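Ribulose bisphosphate carboxylase (Pyrococcus horikoshii, PDB 2CWX) probably catalyses the addition of carbon dioxide and water to ribulose 1,5-bisphosphate, giving two molecules of 3-phosphoglycerate, as a form III Rubisco built of large subunits alone. Local coordinates at residues A[44-49]-A[113-118]; A[119-124]-A[292-297]; A[65-70]-A[89-94]; A[256-261]-A[300-305]. All coordinates share one frame; numbering follows the deposited sequence.

Contact 1. Residues A[44-49]-A[113-118]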
loop_
_atom_site.group_PDB
_atom_site.type_symbol
_atom_site.label_atom_id
_atom_site.label_comp_id
_atom_site.label_asym_id
_atom_site.label_seq_id
_atom_site.Cartn_x
_atom_site.Cartn_y
_atom_site.Cartn_z
ATOM N N GLY A 44 -12.885 -45.236 26.097
ATOM C CA GLY A 44 -12.087 -45.485 24.911
ATOM C C GLY A 44 -12.710 -44.879 23.669
ATOM O O GLY A 44 -12.007 -44.416 22.779
ATOM N N ARG A 45 -14.034 -44.873 23.595
ATOM C CA ARG A 45 -14.714 -44.197 22.502
ATOM C C ARG A 45 -14.406 -42.693 22.556
ATOM O O ARG A 45 -14.204 -42.077 21.526
ATOM C CB ARG A 45 -16.232 -44.447 22.530
ATOM C CG ARG A 45 -16.697 -45.720 21.764
ATOM C CD ARG A 45 -18.265 -45.862 21.672
ATOM N NE ARG A 45 -18.794 -46.643 20.529
ATOM C CZ ARG A 45 -18.728 -47.961 20.413
ATOM N NH1 ARG A 45 -18.118 -48.680 21.338
ATOM N NH2 ARG A 45 -19.256 -48.582 19.352
ATOM N N ILE A 46 -14.372 -42.113 23.758
ATOM C CA ILE A 46 -14.077 -40.694 23.926
ATOM C C ILE A 46 -12.652 -40.413 23.462
ATOM O O ILE A 46 -12.417 -39.482 22.684
ATOM C CB ILE A 46 -14.282 -40.257 25.394
ATOM C CG1 ILE A 46 -15.769 -40.281 25.771
ATOM C CG2 ILE A 46 -13.740 -38.883 25.615
ATOM C CD1 ILE A 46 -16.006 -40.166 27.248
ATOM N N ALA A 47 -11.722 -41.247 23.924
ATOM C CA ALA A 47 -10.306 -41.126 23.592
ATOM C C ALA A 47 -10.043 -41.259 22.090
ATOM O O ALA A 47 -9.260 -40.505 21.513
ATOM C CB ALA A 47 -9.494 -42.151 24.372
ATOM N N SER A 48 -10.740 -42.196 21.469
ATOM C CA SER A 48 -10.654 -42.436 20.036
ATOM C C SER A 48 -11.209 -41.285 19.230
ATOM O O SER A 48 -10.561 -40.761 18.331
ATOM C CB SER A 48 -11.445 -43.703 19.683
ATOM O OG SER A 48 -11.468 -43.903 18.282
ATOM N N GLU A 49 -12.424 -40.878 19.546
ATOM C CA GLU A 49 -13.080 -39.846 18.783
ATOM C C GLU A 49 -12.341 -38.498 18.933
ATOM O O GLU A 49 -12.396 -37.657 18.040
ATOM C CB GLU A 49 -14.546 -39.727 19.237
ATOM C CG GLU A 49 -15.382 -38.693 18.492
ATOM C CD GLU A 49 -15.445 -38.927 17.003
ATOM O OE1 GLU A 49 -15.343 -40.097 16.570
ATOM O OE2 GLU A 49 -15.622 -37.945 16.268
ATOM N N LYS A 113 -23.408 -41.428 20.436
ATOM C CA LYS A 113 -24.594 -42.232 20.779
ATOM C C LYS A 113 -24.332 -43.195 21.946
ATOM O O LYS A 113 -25.253 -43.556 22.665
ATOM C CB LYS A 113 -25.139 -43.009 19.558
ATOM C CG LYS A 113 -24.139 -44.005 18.899
ATOM C CD LYS A 113 -24.509 -45.507 19.091
ATOM C CE LYS A 113 -23.266 -46.434 19.067
ATOM N NZ LYS A 113 -23.011 -47.062 17.732
ATOM N N ALA A 114 -23.068 -43.565 22.146
ATOM C CA ALA A 114 -22.697 -44.506 23.195
ATOM C C ALA A 114 -22.622 -43.851 24.572
ATOM O O ALA A 114 -22.345 -44.538 25.557
ATOM C CB ALA A 114 -21.373 -45.179 22.856
ATOM N N LEU A 115 -22.837 -42.532 24.635
ATOM C CA LEU A 115 -22.912 -41.801 25.901
ATOM C C LEU A 115 -24.284 -41.178 26.064
ATOM O O LEU A 115 -24.896 -40.758 25.097
ATOM C CB LEU A 115 -21.855 -40.694 25.975
ATOM C CG LEU A 115 -20.439 -41.006 25.479
ATOM C CD1 LEU A 115 -19.594 -39.715 25.429
ATOM C CD2 LEU A 115 -19.799 -42.017 26.372
ATOM N N LYS A 116 -24.770 -41.145 27.293
ATOM C CA LYS A 116 -25.978 -40.398 27.631
ATOM C C LYS A 116 -25.628 -38.920 27.866
ATOM O O LYS A 116 -26.453 -38.015 27.622
ATOM C CB LYS A 116 -26.624 -40.948 28.907
ATOM C CG LYS A 116 -27.827 -41.867 28.685
ATOM C CD LYS A 116 -28.275 -42.525 29.998
ATOM C CE LYS A 116 -28.991 -43.874 29.767
ATOM N NZ LYS A 116 -28.052 -44.936 29.335
ATOM N N ASN A 117 -24.427 -38.701 28.401
ATOM C CA ASN A 117 -23.998 -37.385 28.859
ATOM C C ASN A 117 -22.471 -37.362 28.884
ATOM O O ASN A 117 -21.804 -38.372 29.165
ATOM C CB ASN A 117 -24.515 -37.095 30.279
ATOM C CG ASN A 117 -25.971 -36.648 30.315
ATOM O OD1 ASN A 117 -26.370 -35.715 29.619
ATOM N ND2 ASN A 117 -26.772 -37.312 31.153
ATOM N N LEU A 118 -21.932 -36.195 28.623
ATOM C CA LEU A 118 -20.489 -35.989 28.566
ATOM C C LEU A 118 -20.249 -34.547 28.935
ATOM O O LEU A 118 -20.878 -33.659 28.364
ATOM C CB LEU A 118 -19.931 -36.267 27.175
ATOM C CG LEU A 118 -18.434 -35.962 27.068
ATOM C CD1 LEU A 118 -17.639 -36.974 27.883
ATOM C CD2 LEU A 118 -17.967 -35.914 25.622
#

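Contact 2. Residues A[119-124]-A[292-297]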
loop_
_atom_site.group_PDB
_atom_site.type_symbol
_atom_site.label_atom_id
_atom_site.label_comp_id
_atom_site.label_asym_id
_atom_site.label_seq_id
_atom_site.Cartn_x
_atom_site.Cartn_y
_atom_site.Cartn_z
ATOM N N ARG A 119 -19.360 -34.332 29.900
ATOM C CA ARG A 119 -18.960 -33.009 30.332
ATOM C C ARG A 119 -17.435 -32.890 30.379
ATOM O O ARG A 119 -16.763 -33.676 31.043
ATOM C CB ARG A 119 -19.532 -32.749 31.712
ATOM C CG ARG A 119 -19.755 -31.271 32.018
ATOM C CD ARG A 119 -20.193 -31.001 33.470
ATOM N NE ARG A 119 -20.445 -29.587 33.633
ATOM C CZ ARG A 119 -20.498 -28.951 34.773
ATOM N NH1 ARG A 119 -20.277 -29.561 35.935
ATOM N NH2 ARG A 119 -20.763 -27.664 34.742
ATOM N N LEU A 120 -16.898 -31.906 29.674
ATOM C CA LEU A 120 -15.479 -31.573 29.760
ATOM C C LEU A 120 -15.272 -30.759 31.032
ATOM O O LEU A 120 -15.741 -29.666 31.168
ATOM C CB LEU A 120 -15.036 -30.841 28.485
ATOM C CG LEU A 120 -13.687 -30.137 28.282
ATOM C CD1 LEU A 120 -12.728 -30.188 29.407
ATOM C CD2 LEU A 120 -13.036 -30.582 26.977
ATOM N N LEU A 121 -14.562 -31.331 31.976
ATOM C CA LEU A 121 -14.434 -30.768 33.308
ATOM C C LEU A 121 -13.251 -29.825 33.427
ATOM O O LEU A 121 -13.310 -28.832 34.092
ATOM C CB LEU A 121 -14.265 -31.906 34.313
ATOM C CG LEU A 121 -15.459 -32.489 35.068
ATOM C CD1 LEU A 121 -16.847 -32.199 34.472
ATOM C CD2 LEU A 121 -15.256 -33.998 35.312
ATOM N N ASP A 122 -12.152 -30.167 32.788
ATOM C CA ASP A 122 -10.915 -29.415 32.944
ATOM C C ASP A 122 -9.902 -29.959 31.957
ATOM O O ASP A 122 -10.067 -31.082 31.446
ATOM C CB ASP A 122 -10.374 -29.586 34.379
ATOM C CG ASP A 122 -9.353 -28.512 34.776
ATOM O OD1 ASP A 122 -9.060 -27.547 33.994
ATOM O OD2 ASP A 122 -8.797 -28.579 35.890
ATOM N N PHE A 123 -8.868 -29.178 31.678
ATOM C CA PHE A 123 -7.764 -29.671 30.848
ATOM C C PHE A 123 -6.479 -29.049 31.372
ATOM O O PHE A 123 -6.492 -27.993 32.037
ATOM C CB PHE A 123 -7.991 -29.415 29.336
ATOM C CG PHE A 123 -7.932 -27.958 28.942
ATOM C CD1 PHE A 123 -6.785 -27.419 28.408
ATOM C CD2 PHE A 123 -9.024 -27.126 29.138
ATOM C CE1 PHE A 123 -6.722 -26.077 28.072
ATOM C CE2 PHE A 123 -8.968 -25.800 28.839
ATOM C CZ PHE A 123 -7.831 -25.262 28.299
ATOM N N HIS A 124 -5.380 -29.722 31.075
ATOM C CA HIS A 124 -4.069 -29.365 31.572
ATOM C C HIS A 124 -3.109 -29.409 30.400
ATOM O O HIS A 124 -2.666 -30.483 30.000
ATOM C CB HIS A 124 -3.651 -30.379 32.647
ATOM C CG HIS A 124 -4.614 -30.432 33.782
ATOM N ND1 HIS A 124 -5.567 -31.423 33.906
ATOM C CD2 HIS A 124 -4.843 -29.559 34.793
ATOM C CE1 HIS A 124 -6.319 -31.172 34.962
ATOM N NE2 HIS A 124 -5.896 -30.056 35.523
ATOM N N GLY A 292 -21.788 -30.849 28.918
ATOM C CA GLY A 292 -21.322 -29.578 28.411
ATOM C C GLY A 292 -19.853 -29.366 28.714
ATOM O O GLY A 292 -19.049 -30.299 28.740
ATOM N N ILE A 293 -19.507 -28.103 28.905
ATOM C CA ILE A 293 -18.167 -27.668 29.245
ATOM C C ILE A 293 -18.291 -26.786 30.487
ATOM O O ILE A 293 -19.090 -25.840 30.504
ATOM C CB ILE A 293 -17.581 -26.849 28.086
ATOM C CG1 ILE A 293 -17.632 -27.667 26.795
ATOM C CG2 ILE A 293 -16.149 -26.475 28.348
ATOM C CD1 ILE A 293 -16.957 -26.978 25.584
ATOM N N THR A 294 -17.493 -27.075 31.505
ATOM C CA THR A 294 -17.527 -26.296 32.711
ATOM C C THR A 294 -17.045 -24.875 32.467
ATOM O O THR A 294 -16.263 -24.607 31.541
ATOM C CB THR A 294 -16.628 -26.880 33.768
ATOM O OG1 THR A 294 -15.279 -26.909 33.285
ATOM C CG2 THR A 294 -16.984 -28.346 34.128
ATOM N N MET A 295 -17.477 -23.984 33.346
ATOM C CA MET A 295 -17.003 -22.613 33.353
ATOM C C MET A 295 -15.498 -22.617 33.600
ATOM O O MET A 295 -14.792 -21.804 33.019
ATOM C CB MET A 295 -17.755 -21.778 34.403
ATOM C CG MET A 295 -17.459 -20.271 34.340
ATOM S SD MET A 295 -17.854 -19.474 32.726
ATOM C CE MET A 295 -16.482 -18.272 32.657
ATOM N N LEU A 296 -15.025 -23.571 34.408
ATOM C CA LEU A 296 -13.596 -23.699 34.664
ATOM C C LEU A 296 -12.806 -23.873 33.378
ATOM O O LEU A 296 -11.879 -23.124 33.117
ATOM C CB LEU A 296 -13.292 -24.852 35.614
ATOM C CG LEU A 296 -11.778 -25.047 35.900
ATOM C CD1 LEU A 296 -11.210 -23.797 36.561
ATOM C CD2 LEU A 296 -11.578 -26.230 36.792
ATOM N N ALA A 297 -13.216 -24.820 32.553
ATOM C CA ALA A 297 -12.490 -25.129 31.290
ATOM C C ALA A 297 -12.517 -23.932 30.350
ATOM O O ALA A 297 -11.511 -23.569 29.731
ATOM C CB ALA A 297 -13.098 -26.368 30.619
#

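Contact 3. Residues A[65-70]-A[89-94]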
loop_
_atom_site.group_PDB
_atom_site.type_symbol
_atom_site.label_atom_id
_atom_site.label_comp_id
_atom_site.label_asym_id
_atom_site.label_seq_id
_atom_site.Cartn_x
_atom_site.Cartn_y
_atom_site.Cartn_z
ATOM N N ALA A 65 -0.193 -41.945 13.247
ATOM C CA ALA A 65 -1.464 -42.289 13.875
ATOM C C ALA A 65 -1.247 -43.119 15.136
ATOM O O ALA A 65 -1.826 -42.822 16.171
ATOM C CB ALA A 65 -2.359 -43.017 12.905
ATOM N N LYS A 66 -0.384 -44.128 15.071
ATOM C CA LYS A 66 -0.132 -44.978 16.246
ATOM C C LYS A 66 0.425 -44.126 17.372
ATOM O O LYS A 66 0.011 -44.242 18.538
ATOM C CB LYS A 66 0.846 -46.123 15.913
ATOM C CG LYS A 66 1.651 -46.686 17.134
ATOM C CD LYS A 66 3.125 -46.091 17.224
ATOM C CE LYS A 66 3.824 -46.406 18.565
ATOM N NZ LYS A 66 3.747 -47.879 18.899
ATOM N N ARG A 67 1.340 -43.240 17.010
ATOM C CA ARG A 67 2.011 -42.377 17.977
ATOM C C ARG A 67 1.052 -41.367 18.617
ATOM O O ARG A 67 1.236 -40.993 19.771
ATOM C CB ARG A 67 3.215 -41.683 17.310
ATOM C CG ARG A 67 3.623 -40.346 17.900
ATOM C CD ARG A 67 5.139 -40.069 17.959
ATOM N NE ARG A 67 5.827 -40.385 16.715
ATOM C CZ ARG A 67 6.887 -39.720 16.250
ATOM N NH1 ARG A 67 7.411 -38.703 16.932
ATOM N NH2 ARG A 67 7.424 -40.101 15.102
ATOM N N SER A 68 0.022 -40.975 17.870
ATOM C CA SER A 68 -0.906 -39.924 18.267
ATOM C C SER A 68 -2.156 -40.430 18.995
ATOM O O SER A 68 -3.096 -39.680 19.156
ATOM C CB SER A 68 -1.344 -39.148 17.022
ATOM O OG SER A 68 -0.228 -38.516 16.415
ATOM N N MET A 69 -2.176 -41.687 19.428
ATOM C CA MET A 69 -3.336 -42.219 20.151
ATOM C C MET A 69 -3.475 -41.636 21.561
ATOM O O MET A 69 -2.535 -41.647 22.316
ATOM C CB MET A 69 -3.243 -43.742 20.277
ATOM C CG MET A 69 -3.757 -44.487 19.094
ATOM S SD MET A 69 -3.327 -46.268 19.204
ATOM C CE MET A 69 -3.834 -46.633 20.841
ATOM N N ALA A 70 -4.651 -41.144 21.907
ATOM C CA ALA A 70 -4.923 -40.736 23.272
ATOM C C ALA A 70 -5.041 -41.987 24.162
ATOM O O ALA A 70 -5.326 -43.051 23.658
ATOM C CB ALA A 70 -6.194 -39.930 23.335
ATOM N N PRO A 89 -1.051 -36.955 23.084
ATOM C CA PRO A 89 0.257 -36.501 22.619
ATOM C C PRO A 89 0.074 -35.232 21.805
ATOM O O PRO A 89 -0.961 -35.081 21.147
ATOM C CB PRO A 89 0.721 -37.617 21.702
ATOM C CG PRO A 89 -0.083 -38.761 22.044
ATOM C CD PRO A 89 -1.433 -38.233 22.471
ATOM N N LEU A 90 1.069 -34.362 21.829
ATOM C CA LEU A 90 0.977 -33.052 21.174
ATOM C C LEU A 90 1.069 -33.191 19.684
ATOM O O LEU A 90 0.811 -32.248 18.955
ATOM C CB LEU A 90 2.058 -32.150 21.676
ATOM C CG LEU A 90 1.922 -31.862 23.173
ATOM C CD1 LEU A 90 2.966 -30.834 23.559
ATOM C CD2 LEU A 90 0.544 -31.352 23.558
ATOM N N THR A 91 1.419 -34.375 19.207
ATOM C CA THR A 91 1.272 -34.647 17.770
ATOM C C THR A 91 -0.180 -34.518 17.263
ATOM O O THR A 91 -0.389 -34.416 16.076
ATOM C CB THR A 91 1.749 -36.055 17.442
ATOM O OG1 THR A 91 1.296 -36.953 18.470
ATOM C CG2 THR A 91 3.257 -36.134 17.472
ATOM N N LEU A 92 -1.172 -34.528 18.147
ATOM C CA LEU A 92 -2.571 -34.345 17.726
ATOM C C LEU A 92 -2.989 -32.865 17.476
ATOM O O LEU A 92 -4.064 -32.620 16.948
ATOM C CB LEU A 92 -3.506 -34.918 18.793
ATOM C CG LEU A 92 -3.609 -36.434 18.854
ATOM C CD1 LEU A 92 -4.233 -36.856 20.151
ATOM C CD2 LEU A 92 -4.433 -36.976 17.664
ATOM N N PHE A 93 -2.137 -31.906 17.837
ATOM C CA PHE A 93 -2.524 -30.519 17.944
ATOM C C PHE A 93 -1.724 -29.589 17.046
ATOM O O PHE A 93 -0.511 -29.762 16.828
ATOM C CB PHE A 93 -2.428 -30.092 19.408
ATOM C CG PHE A 93 -3.220 -30.957 20.328
ATOM C CD1 PHE A 93 -4.578 -31.145 20.116
ATOM C CD2 PHE A 93 -2.618 -31.586 21.417
ATOM C CE1 PHE A 93 -5.326 -31.967 20.940
ATOM C CE2 PHE A 93 -3.359 -32.387 22.264
ATOM C CZ PHE A 93 -4.725 -32.583 22.023
ATOM N N GLU A 94 -2.434 -28.649 16.434
ATOM C CA GLU A 94 -1.803 -27.522 15.794
ATOM C C GLU A 94 -1.472 -26.527 16.904
ATOM O O GLU A 94 -2.393 -25.861 17.487
ATOM C CB GLU A 94 -2.739 -26.848 14.788
ATOM C CG GLU A 94 -2.060 -25.750 14.027
ATOM C CD GLU A 94 -2.945 -25.049 12.990
ATOM O OE1 GLU A 94 -4.061 -25.528 12.655
ATOM O OE2 GLU A 94 -2.475 -24.023 12.479
#

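Contact 4. Residues A[256-261]-A[300-305]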
loop_
_atom_site.group_PDB
_atom_site.type_symbol
_atom_site.label_atom_id
_atom_site.label_comp_id
_atom_site.label_asym_id
_atom_site.label_seq_id
_atom_site.Cartn_x
_atom_site.Cartn_y
_atom_site.Cartn_z
ATOM N N ALA A 256 -19.151 -14.398 20.268
ATOM C CA ALA A 256 -18.201 -14.115 19.197
ATOM C C ALA A 256 -17.384 -15.314 18.770
ATOM O O ALA A 256 -17.217 -15.565 17.562
ATOM C CB ALA A 256 -17.275 -12.982 19.613
ATOM N N GLY A 257 -16.856 -16.060 19.749
ATOM C CA GLY A 257 -16.190 -17.306 19.480
ATOM C C GLY A 257 -14.663 -17.262 19.502
ATOM O O GLY A 257 -14.025 -16.205 19.472
ATOM N N TRP A 258 -14.090 -18.452 19.607
ATOM C CA TRP A 258 -12.671 -18.619 19.848
ATOM C C TRP A 258 -11.822 -18.131 18.670
ATOM O O TRP A 258 -10.757 -17.656 18.897
ATOM C CB TRP A 258 -12.327 -20.081 20.128
ATOM C CG TRP A 258 -12.968 -20.631 21.305
ATOM C CD1 TRP A 258 -13.851 -21.661 21.337
ATOM C CD2 TRP A 258 -12.803 -20.207 22.664
ATOM N NE1 TRP A 258 -14.256 -21.891 22.623
ATOM C CE2 TRP A 258 -13.611 -21.029 23.458
ATOM C CE3 TRP A 258 -12.027 -19.241 23.291
ATOM C CZ2 TRP A 258 -13.705 -20.886 24.834
ATOM C CZ3 TRP A 258 -12.121 -19.103 24.667
ATOM C CH2 TRP A 258 -12.942 -19.913 25.412
ATOM N N SER A 259 -12.258 -18.336 17.438
ATOM C CA SER A 259 -11.459 -17.945 16.277
ATOM C C SER A 259 -11.272 -16.431 16.248
ATOM O O SER A 259 -10.145 -15.936 16.032
ATOM C CB SER A 259 -12.098 -18.456 14.993
ATOM O OG SER A 259 -11.420 -18.016 13.855
ATOM N N ALA A 260 -12.352 -15.701 16.510
ATOM C CA ALA A 260 -12.300 -14.250 16.522
ATOM C C ALA A 260 -11.503 -13.784 17.719
ATOM O O ALA A 260 -10.707 -12.856 17.606
ATOM C CB ALA A 260 -13.695 -13.667 16.569
ATOM N N LEU A 261 -11.661 -14.456 18.855
ATOM C CA LEU A 261 -10.977 -14.017 20.089
ATOM C C LEU A 261 -9.463 -14.188 19.972
ATOM O O LEU A 261 -8.720 -13.274 20.346
ATOM C CB LEU A 261 -11.480 -14.760 21.313
ATOM C CG LEU A 261 -10.789 -14.397 22.607
ATOM C CD1 LEU A 261 -10.981 -12.926 22.878
ATOM C CD2 LEU A 261 -11.250 -15.243 23.796
ATOM N N LYS A 300 -10.226 -21.212 31.631
ATOM C CA LYS A 300 -8.862 -21.600 31.350
ATOM C C LYS A 300 -8.475 -21.280 29.927
ATOM O O LYS A 300 -7.444 -20.709 29.696
ATOM C CB LYS A 300 -8.642 -23.065 31.624
ATOM C CG LYS A 300 -7.180 -23.514 31.517
ATOM C CD LYS A 300 -7.011 -24.897 32.174
ATOM C CE LYS A 300 -6.862 -24.828 33.665
ATOM N NZ LYS A 300 -6.679 -26.190 34.295
ATOM N N ALA A 301 -9.309 -21.645 28.974
ATOM C CA ALA A 301 -9.043 -21.303 27.598
ATOM C C ALA A 301 -8.969 -19.788 27.390
ATOM O O ALA A 301 -8.107 -19.277 26.661
ATOM C CB ALA A 301 -10.113 -21.936 26.710
ATOM N N ALA A 302 -9.873 -19.052 28.025
ATOM C CA ALA A 302 -9.893 -17.573 27.890
ATOM C C ALA A 302 -8.690 -16.922 28.530
ATOM O O ALA A 302 -8.174 -15.943 28.012
ATOM C CB ALA A 302 -11.148 -17.018 28.489
ATOM N N ARG A 303 -8.220 -17.480 29.648
ATOM C CA ARG A 303 -7.044 -16.969 30.307
ATOM C C ARG A 303 -5.769 -17.281 29.442
ATOM O O ARG A 303 -4.919 -16.449 29.267
ATOM C CB ARG A 303 -6.907 -17.511 31.738
ATOM C CG ARG A 303 -5.560 -17.179 32.399
ATOM C CD ARG A 303 -5.551 -17.341 33.892
ATOM N NE ARG A 303 -4.279 -16.903 34.455
ATOM C CZ ARG A 303 -3.659 -17.407 35.514
ATOM N NH1 ARG A 303 -4.181 -18.399 36.224
ATOM N NH2 ARG A 303 -2.480 -16.893 35.859
ATOM N N MET A 304 -5.700 -18.459 28.854
ATOM C CA MET A 304 -4.547 -18.814 27.994
ATOM C C MET A 304 -4.400 -17.902 26.831
ATOM O O MET A 304 -3.305 -17.441 26.521
ATOM C CB MET A 304 -4.740 -20.200 27.430
ATOM C CG MET A 304 -4.591 -21.210 28.413
ATOM S SD MET A 304 -4.810 -22.883 27.712
ATOM C CE MET A 304 -3.683 -22.913 26.565
ATOM N N ILE A 305 -5.512 -17.618 26.169
ATOM C CA ILE A 305 -5.504 -16.687 25.036
ATOM C C ILE A 305 -5.154 -15.323 25.543
ATOM O O ILE A 305 -4.267 -14.631 25.010
ATOM C CB ILE A 305 -6.849 -16.684 24.294
ATOM C CG1 ILE A 305 -7.097 -18.022 23.652
ATOM C CG2 ILE A 305 -6.873 -15.616 23.169
ATOM C CD1 ILE A 305 -8.529 -18.222 23.140
#

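Contact 1. Residues A[44-49]-A[113-118]
Ile46, near the end of helix 39-49, meets two leucines from the run 113-118, and this apolar trio shows how a helix is seated on a sheet by branched side chains. The CD1 methyl of Ile46 lies 3.6 Å from CD1 of Leu118, the two side chains passing each other in opposite directions. Leu115 instead crosses Ile46 at roughly a right angle, its CD1 lying 3.9 Å from Ile46 CG1. With CG1 beside the backbone N (chi1 -69°), Ile46 sends its longer branch out to both leucines. Beside this apolar group, Arg45 and Ala114 meet through aliphatic carbons. Arg45 runs extended from CG to NE, and its CD lies alongside the methyl of Ala114, 3.4 Å from CB. Charge enters at the end of Arg45, where NH2 stands 4.4 Å from Lys113 NZ. This approach of like charges is probably eased by Glu41, which forms a salt bridge with Arg45 NH1. Tyr30 and Phe32 of strand 25-34 pack against both Ile46 and Leu118, while Ile86 of strand 81-89 also touches Ile46, so that helix 39-49 packs against the sheet of the N-terminal domain, on strands 81-89, 25-34 and 115-124.

Contact 2. Residues A[119-124]-A[292-297]
Leu120 and Gly292 are joined by a backbone bond of a short parallel pairing: Leu120 N donates to Gly292 O at 2.8 Å. Thr294 N in turn donates to Leu120 O at 3.1 Å. Thr294 then adds its side chain. OG1 sits between the backbone N and the carbonyl carbon (chi1 60°) and donates to Leu121 O at 2.9 Å, approaching from above the carbonyl plane. Thr294 OG1 itself accepts from Ala297 N at 3.0 Å, a capping bond that makes Thr294 the N-cap of helix 295-305. A strand of the N-terminal domain is thus paired with the strand-to-helix junction of the catalytic domain, whose fold is the TIM barrel. The Thr294 methyl, CG2, lies over the centre of the Arg119 guanidinium, 3.6 Å above its plane. On the face opposite Arg119, Leu120 CD1 meets Ala297 CB at 4.0 Å. The Phe123 ring takes Ala297 O at its edge, 3.5 Å from CE2. Further out, a classic beta bulge sets Leu121 and Asp122 both opposite Glu29 of strand 25-34. Asp122 OD1 forms a salt bridge with Lys300, one turn along the helix from Leu296, whose CD2 methyl rests against the Asp122 carboxylate.

Contact 3. Residues A[65-70]-A[89-94]
Two rotations bring the hydroxyls of Ser68 and Thr91 together. Ser68 holds OG beside its backbone N and opposite the carbonyl carbon (chi1 -62°), whereas Thr91 has OG1 lodged between N and the carbonyl carbon (chi1 41°). The result is a hydrogen bond in which Thr91 OG1 donates to Ser68 OG at 3.0 Å. Ser68 OG also bonds to the carbonyl oxygen of Met64, one turn back along the chain, so this buried hydroxyl has two hydrogen-bond partners and links the end of helix 63-67 to the 3-10 turn 90-92. Beside the polar pair, Leu92 brings its branch point and both methyls to the Ser68 carbonyl: CD1 is 3.2 Å from Ser68 O, and CD2 lies 3.8 Å from Ser68 CB. Pro89 approaches the same bend with its ring. Its CG lies 3.4 Å from Arg67 O and its CD 3.6 Å from Met69 O, so the ring sits against the carbonyls of the residues before and after Ser68. The Arg67 and Thr91 side chains cross at about a right angle, Arg67 CG nearest Thr91 OG1, and the bent chain of Arg67 carries the guanidinium to a salt bridge with Glu338 of the third subunit. Glu94 pairs in turn with Arg237 of the second subunit, setting the contact between two subunit interfaces. Ser68 is the first residue to leave helical geometry after helix 63-67, and Leu92 N bonds back to Pro89 O. The arrangement is therefore a helix C-terminus packed against a 3-10 turn, at one end of the hairpin of strands 71-78 and 81-89 in the Rubisco N-terminal domain.

Contact 4. Residues A[256-261]-A[300-305]
This is apolar helix-to-helix packing within the catalytic domain, where the start of helix 258-271 meets the last turns of helix 295-305, two helices of the barrel that follow strands 248-252 and 274-278. Trp258 carries much of it. The six-membered part of its indole reaches the second helix obliquely, with CH2 3.7 Å from Ala301 CB and CE3 3.6 Å from Ile305 CD1. Small residues let the large ring approach the helix backbone, its CZ3 lying 4.0 Å from Ala302 N. Ile305 keeps CG1 beside its backbone N (chi1 -65°), which carries CD1 to the indole, while CG2 turns to Leu261 and lies 4.1 Å from its CG. Leu261 also reaches Ile305 CD1 with its CD2 methyl, at 4.1 Å. Phe102 of helix 98-105 adds an edge-to-face ring contact to Trp258, and Leu98 touches both Trp258 and Ala301, so helix 98-105 of the N-terminal domain packs against both helices. Val255 of the second subunit also packs on Trp258. Since the meeting side chains are hydrocarbon or aromatic and buried, the two helices are probably held together by close fit and the exclusion of water, with neither a charge nor a hydrogen bond joining the two segments.

Contacts 1 and 4 are buried and apolar at heart, whereas contacts 2 and 3 are partly buried and use hydrogen bonds. Strand 115-124 serves contact 1 and then contact 2, the two meeting where Leu118 O accepts a probable hydrogen bond from Gly292 N. Helix 295-305 likewise begins in contact 2 and ends in contact 4, with Lys300 tying them together through Asp122. Contact 3, nested within the chain loop closed by contact 1, lies furthest from the chain's centre, and its charged residues reach two other subunits. Contacts 1 and 3 stay inside the N-terminal domain, contact 4 inside the catalytic domain, and contact 2 joins the two.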